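Long-range contact in uncharacterized protein (PDB 3P02), which is of unknown function but probably pairs an E-set-like N-terminal domain with a C-terminal beta domain of the BT_3044-like family: residues R207-D219 / K229-F241. Sequence-based numbering, arbitrary orientation.
Sequences RINYKVFLQFTGD and KMKIWAENEKLKF
F213 and W233 face each other as a hydrogen-bonded pair of an antiparallel hairpin: F213 N gives a bond of 2.8 Å to W233 O. F213 CB sits over the centre of the indole's six-membered ring, 3.4 Å from W233 CE2. With chi1 at 71°, W233 CG lies between its backbone N and carbonyl carbon, which folds the indole across the neighbouring strand; Q215 CB meets its edge. Were W233 an alanine, F213 CB would probably lose the ring face it rests on and Q215 CB the edge beside it. On the other face, M230 bends at chi3 (70°) to set its methyl CE over the F216 ring, 3.5 Å from the centroid, a CH-pi contact; the selenium of this selenomethionine stands obliquely off the same ring, a Met-aromatic contact. Towards the turn, K229 O takes both T217 N and T217 OG1, the latter at 2.7 Å from above the carbonyl plane. Past the strands, N236 ND2 reaches a lone pair of N209 O almost straight (2.8 Å), and a water joins K211 O to N236 N. This hairpin lies inside a large antiparallel sheet, strand 192-196 bonding along 211-217 and strand 242-255 flanking 229-234, while I269 of strand 262-278 packs against F216 and M230.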
loop_
_atom_site.group_PDB
_atom_site.type_symbol
_atom_site.label_atom_id
_atom_site.label_comp_id
_atom_site.label_asym_id
_atom_site.label_seq_id
_atom_site.Cartn_x
_atom_site.Cartn_y
_atom_site.Cartn_z
ATOM N N ARG A 207 -8.688 -1.314 13.685
ATOM C CA ARG A 207 -8.500 -0.117 12.862
ATOM C C ARG A 207 -9.712 0.299 12.003
ATOM O O ARG A 207 -9.961 1.491 11.882
ATOM C CB ARG A 207 -7.253 -0.252 11.990
ATOM C CG ARG A 207 -7.344 -1.329 10.923
ATOM C CD ARG A 207 -5.986 -1.570 10.309
ATOM N NE ARG A 207 -6.065 -2.593 9.266
ATOM C CZ ARG A 207 -6.106 -3.894 9.513
ATOM N NH1 ARG A 207 -6.049 -4.344 10.766
ATOM N NH2 ARG A 207 -6.153 -4.764 8.509
ATOM N N ILE A 208 -10.463 -0.660 11.403
ATOM C CA ILE A 208 -11.595 -0.224 10.542
ATOM C C ILE A 208 -12.590 0.653 11.318
ATOM O O ILE A 208 -13.187 1.549 10.739
ATOM C CB ILE A 208 -12.311 -1.445 9.926
ATOM C CG1 ILE A 208 -11.354 -2.145 8.938
ATOM C CG2 ILE A 208 -13.627 -1.020 9.232
ATOM C CD1 ILE A 208 -11.948 -3.556 8.377
ATOM N N ASN A 209 -12.762 0.407 12.622
ATOM C CA ASN A 209 -13.694 1.207 13.434
ATOM C C ASN A 209 -13.321 2.684 13.517
ATOM O O ASN A 209 -14.154 3.496 13.935
ATOM C CB ASN A 209 -13.690 0.672 14.867
ATOM C CG ASN A 209 -14.128 -0.760 14.933
ATOM O OD1 ASN A 209 -15.018 -1.175 14.190
ATOM N ND2 ASN A 209 -13.608 -1.477 15.912
ATOM N N TYR A 210 -12.036 3.010 13.211
ATOM C CA TYR A 210 -11.489 4.357 13.410
ATOM C C TYR A 210 -11.184 5.068 12.100
ATOM O O TYR A 210 -10.499 6.079 12.100
ATOM C CB TYR A 210 -10.232 4.267 14.327
ATOM C CG TYR A 210 -10.675 3.836 15.707
ATOM C CD1 TYR A 210 -11.233 4.754 16.593
ATOM C CD2 TYR A 210 -10.666 2.487 16.080
ATOM C CE1 TYR A 210 -11.791 4.350 17.799
ATOM C CE2 TYR A 210 -11.219 2.072 17.296
ATOM C CZ TYR A 210 -11.762 3.012 18.157
ATOM O OH TYR A 210 -12.318 2.610 19.348
ATOM N N LYS A 211 -11.684 4.550 10.995
ATOM C CA LYS A 211 -11.463 5.179 9.691
ATOM C C LYS A 211 -12.106 6.569 9.575
ATOM O O LYS A 211 -13.302 6.761 9.853
ATOM C CB LYS A 211 -12.036 4.289 8.585
ATOM C CG LYS A 211 -11.179 3.047 8.320
ATOM C CD LYS A 211 -11.870 2.037 7.391
ATOM C CE LYS A 211 -12.033 2.579 5.983
ATOM N NZ LYS A 211 -12.838 1.658 5.124
ATOM N N VAL A 212 -11.289 7.536 9.148
ATOM C CA VAL A 212 -11.739 8.910 8.893
ATOM C C VAL A 212 -11.399 9.209 7.446
ATOM O O VAL A 212 -10.233 9.091 7.049
ATOM C CB VAL A 212 -11.111 9.934 9.864
ATOM C CG1 VAL A 212 -11.543 11.351 9.471
ATOM C CG2 VAL A 212 -11.509 9.621 11.311
ATOM N N PHE A 213 -12.413 9.552 6.660
ATOM C CA PHE A 213 -12.254 9.799 5.239
ATOM C C PHE A 213 -11.994 11.261 4.964
ATOM O O PHE A 213 -12.560 12.135 5.627
ATOM C CB PHE A 213 -13.512 9.364 4.488
ATOM C CG PHE A 213 -13.814 7.879 4.531
ATOM C CD1 PHE A 213 -14.514 7.322 5.605
ATOM C CD2 PHE A 213 -13.370 7.036 3.521
ATOM C CE1 PHE A 213 -14.741 5.932 5.676
ATOM C CE2 PHE A 213 -13.612 5.654 3.579
ATOM C CZ PHE A 213 -14.303 5.114 4.650
ATOM N N LEU A 214 -11.145 11.511 3.961
ATOM C CA LEU A 214 -10.819 12.848 3.447
ATOM C C LEU A 214 -11.015 12.869 1.978
ATOM O O LEU A 214 -10.521 11.956 1.286
ATOM C CB LEU A 214 -9.350 13.243 3.755
ATOM C CG LEU A 214 -9.024 13.467 5.245
ATOM C CD1 LEU A 214 -7.494 13.464 5.469
ATOM C CD2 LEU A 214 -9.676 14.773 5.759
ATOM N N GLN A 215 -11.694 13.899 1.484
ATOM C CA GLN A 215 -11.874 14.069 0.047
ATOM C C GLN A 215 -11.217 15.364 -0.380
ATOM O O GLN A 215 -11.499 16.407 0.206
ATOM C CB GLN A 215 -13.361 14.051 -0.330
ATOM C CG GLN A 215 -13.622 14.237 -1.830
ATOM C CD GLN A 215 -15.099 14.197 -2.133
ATOM O OE1 GLN A 215 -15.906 13.704 -1.343
ATOM N NE2 GLN A 215 -15.489 14.703 -3.289
ATOM N N PHE A 216 -10.336 15.284 -1.378
ATOM C CA PHE A 216 -9.641 16.448 -1.928
ATOM C C PHE A 216 -10.443 16.950 -3.113
ATOM O O PHE A 216 -10.424 16.322 -4.174
ATOM C CB PHE A 216 -8.216 16.032 -2.359
ATOM C CG PHE A 216 -7.341 15.646 -1.200
ATOM C CD1 PHE A 216 -7.407 14.362 -0.642
ATOM C CD2 PHE A 216 -6.478 16.570 -0.623
ATOM C CE1 PHE A 216 -6.607 14.012 0.447
ATOM C CE2 PHE A 216 -5.649 16.208 0.449
ATOM C CZ PHE A 216 -5.735 14.927 0.992
ATOM N N THR A 217 -11.173 18.043 -2.944
ATOM C CA THR A 217 -11.986 18.550 -4.062
ATOM C C THR A 217 -11.152 19.428 -4.986
ATOM O O THR A 217 -10.093 19.926 -4.607
ATOM C CB THR A 217 -13.199 19.391 -3.539
ATOM O OG1 THR A 217 -12.752 20.734 -3.245
ATOM C CG2 THR A 217 -13.919 18.744 -2.317
ATOM N N GLY A 218 -11.698 19.721 -6.152
ATOM C CA GLY A 218 -11.033 20.666 -7.048
ATOM C C GLY A 218 -11.564 22.085 -6.910
ATOM O O GLY A 218 -11.294 22.933 -7.774
ATOM N N ASP A 219 -12.338 22.358 -5.816
ATOM C CA ASP A 219 -12.950 23.666 -5.602
ATOM C C ASP A 219 -12.140 24.577 -4.691
ATOM O O ASP A 219 -11.837 24.205 -3.552
ATOM C CB ASP A 219 -14.360 23.524 -5.006
ATOM C CG ASP A 219 -15.398 22.841 -5.883
ATOM O OD1 ASP A 219 -15.186 22.768 -7.115
ATOM O OD2 ASP A 219 -16.408 22.356 -5.332
ATOM N N LYS A 229 -11.011 23.271 -1.046
ATOM C CA LYS A 229 -11.960 22.665 -0.107
ATOM C C LYS A 229 -11.756 21.146 -0.014
ATOM O O LYS A 229 -11.305 20.484 -0.964
ATOM C CB LYS A 229 -13.418 22.908 -0.586
ATOM C CG LYS A 229 -13.852 24.359 -0.556
ATOM C CD LYS A 229 -15.283 24.496 -1.131
ATOM C CE LYS A 229 -15.539 25.918 -1.514
ATOM N NZ LYS A 229 -16.927 26.073 -2.010
HETATM N N MSE A 230 -12.155 20.608 1.136
HETATM C CA MSE A 230 -12.166 19.177 1.416
HETATM C C MSE A 230 -13.467 18.792 2.063
HETATM O O MSE A 230 -14.217 19.649 2.563
HETATM C CB MSE A 230 -11.016 18.814 2.359
HETATM C CG MSE A 230 -9.657 19.144 1.762
HETATM SE SE MSE A 230 -8.250 18.481 2.863
HETATM C CE MSE A 230 -8.597 16.583 2.484
ATOM N N LYS A 231 -13.730 17.486 2.061
ATOM C CA LYS A 231 -14.793 16.880 2.859
ATOM C C LYS A 231 -14.101 15.963 3.865
ATOM O O LYS A 231 -13.071 15.371 3.541
ATOM C CB LYS A 231 -15.798 16.105 2.000
ATOM C CG LYS A 231 -16.612 17.037 1.095
ATOM C CD LYS A 231 -17.530 16.278 0.152
ATOM C CE LYS A 231 -18.252 17.206 -0.797
ATOM N NZ LYS A 231 -19.110 16.456 -1.751
ATOM N N ILE A 232 -14.672 15.832 5.049
ATOM C CA ILE A 232 -14.187 14.920 6.078
ATOM C C ILE A 232 -15.398 14.200 6.676
ATOM O O ILE A 232 -16.421 14.845 6.962
ATOM C CB ILE A 232 -13.317 15.635 7.171
ATOM C CG1 ILE A 232 -12.595 14.577 8.050
ATOM C CG2 ILE A 232 -14.165 16.645 8.025
ATOM C CD1 ILE A 232 -11.553 15.198 9.080
ATOM N N TRP A 233 -15.304 12.877 6.865
ATOM C CA TRP A 233 -16.427 12.166 7.456
ATOM C C TRP A 233 -16.005 10.800 7.988
ATOM O O TRP A 233 -14.907 10.329 7.705
ATOM C CB TRP A 233 -17.581 12.009 6.419
ATOM C CG TRP A 233 -17.301 11.039 5.304
ATOM C CD1 TRP A 233 -17.754 9.753 5.211
ATOM C CD2 TRP A 233 -16.570 11.294 4.089
ATOM N NE1 TRP A 233 -17.321 9.180 4.036
ATOM C CE2 TRP A 233 -16.607 10.107 3.318
ATOM C CE3 TRP A 233 -15.947 12.433 3.543
ATOM C CZ2 TRP A 233 -16.045 10.025 2.036
ATOM C CZ3 TRP A 233 -15.316 12.328 2.311
ATOM C CH2 TRP A 233 -15.361 11.132 1.572
ATOM N N ALA A 234 -16.906 10.150 8.733
ATOM C CA ALA A 234 -16.701 8.790 9.192
ATOM C C ALA A 234 -17.877 7.960 8.754
ATOM O O ALA A 234 -18.954 8.513 8.516
ATOM C CB ALA A 234 -16.564 8.734 10.717
ATOM N N GLU A 235 -17.669 6.655 8.589
ATOM C CA GLU A 235 -18.785 5.742 8.292
ATOM C C GLU A 235 -19.283 5.043 9.565
ATOM O O GLU A 235 -20.445 4.647 9.617
ATOM C CB GLU A 235 -18.384 4.662 7.283
ATOM C CG GLU A 235 -18.309 5.178 5.868
ATOM C CD GLU A 235 -17.868 4.151 4.848
ATOM O OE1 GLU A 235 -17.469 3.029 5.236
ATOM O OE2 GLU A 235 -17.904 4.490 3.647
ATOM N N ASN A 236 -18.392 4.837 10.549
ATOM C CA ASN A 236 -18.716 4.125 11.789
ATOM C C ASN A 236 -19.499 5.023 12.746
ATOM O O ASN A 236 -18.911 5.923 13.357
ATOM C CB ASN A 236 -17.438 3.611 12.453
ATOM C CG ASN A 236 -17.718 2.798 13.702
ATOM O OD1 ASN A 236 -18.878 2.386 13.965
ATOM N ND2 ASN A 236 -16.681 2.511 14.483
ATOM N N GLU A 237 -20.810 4.759 12.909
ATOM C CA GLU A 237 -21.667 5.552 13.808
ATOM C C GLU A 237 -21.207 5.475 15.276
ATOM O O GLU A 237 -21.434 6.431 16.025
ATOM C CB GLU A 237 -23.137 5.125 13.697
ATOM C CG GLU A 237 -23.777 5.417 12.346
ATOM C CD GLU A 237 -23.887 6.871 11.916
ATOM O OE1 GLU A 237 -24.195 7.734 12.769
ATOM O OE2 GLU A 237 -23.690 7.141 10.708
ATOM N N LYS A 238 -20.545 4.364 15.677
ATOM C CA LYS A 238 -20.040 4.196 17.065
ATOM C C LYS A 238 -18.891 5.152 17.386
ATOM O O LYS A 238 -18.672 5.431 18.556
ATOM C CB LYS A 238 -19.609 2.766 17.350
ATOM C CG LYS A 238 -20.750 1.765 17.199
ATOM C CD LYS A 238 -20.340 0.419 17.771
ATOM C CE LYS A 238 -21.366 -0.653 17.456
ATOM N NZ LYS A 238 -21.174 -1.834 18.328
ATOM N N LEU A 239 -18.199 5.701 16.361
ATOM C CA LEU A 239 -17.127 6.689 16.601
ATOM C C LEU A 239 -17.639 7.996 17.183
ATOM O O LEU A 239 -16.843 8.791 17.707
ATOM C CB LEU A 239 -16.462 7.036 15.266
ATOM C CG LEU A 239 -15.166 6.458 14.870
ATOM C CD1 LEU A 239 -14.575 7.266 13.700
ATOM C CD2 LEU A 239 -14.161 6.448 16.017
ATOM N N LYS A 240 -18.955 8.290 16.991
ATOM C CA LYS A 240 -19.591 9.545 17.392
ATOM C C LYS A 240 -18.758 10.692 16.809
ATOM O O LYS A 240 -18.418 11.653 17.500
ATOM C CB LYS A 240 -19.772 9.650 18.923
ATOM C CG LYS A 240 -20.771 8.627 19.456
ATOM C CD LYS A 240 -20.648 8.483 20.963
ATOM C CE LYS A 240 -21.526 7.399 21.534
ATOM N NZ LYS A 240 -21.305 7.262 23.006
ATOM N N PHE A 241 -18.347 10.512 15.535
ATOM C CA PHE A 241 -17.543 11.509 14.831
ATOM C C PHE A 241 -18.283 12.824 14.721
ATOM O O PHE A 241 -19.419 12.862 14.251
ATOM C CB PHE A 241 -17.194 10.990 13.430
ATOM C CG PHE A 241 -16.319 11.915 12.616
ATOM C CD1 PHE A 241 -14.932 11.793 12.648
ATOM C CD2 PHE A 241 -16.885 12.858 11.768
ATOM C CE1 PHE A 241 -14.125 12.623 11.849
ATOM C CE2 PHE A 241 -16.075 13.713 10.996
ATOM C CZ PHE A 241 -14.704 13.588 11.045
HETATM O O HOH W 1 -15.592 5.272 9.895
HETATM O O HOH W 2 -15.278 2.232 6.597
#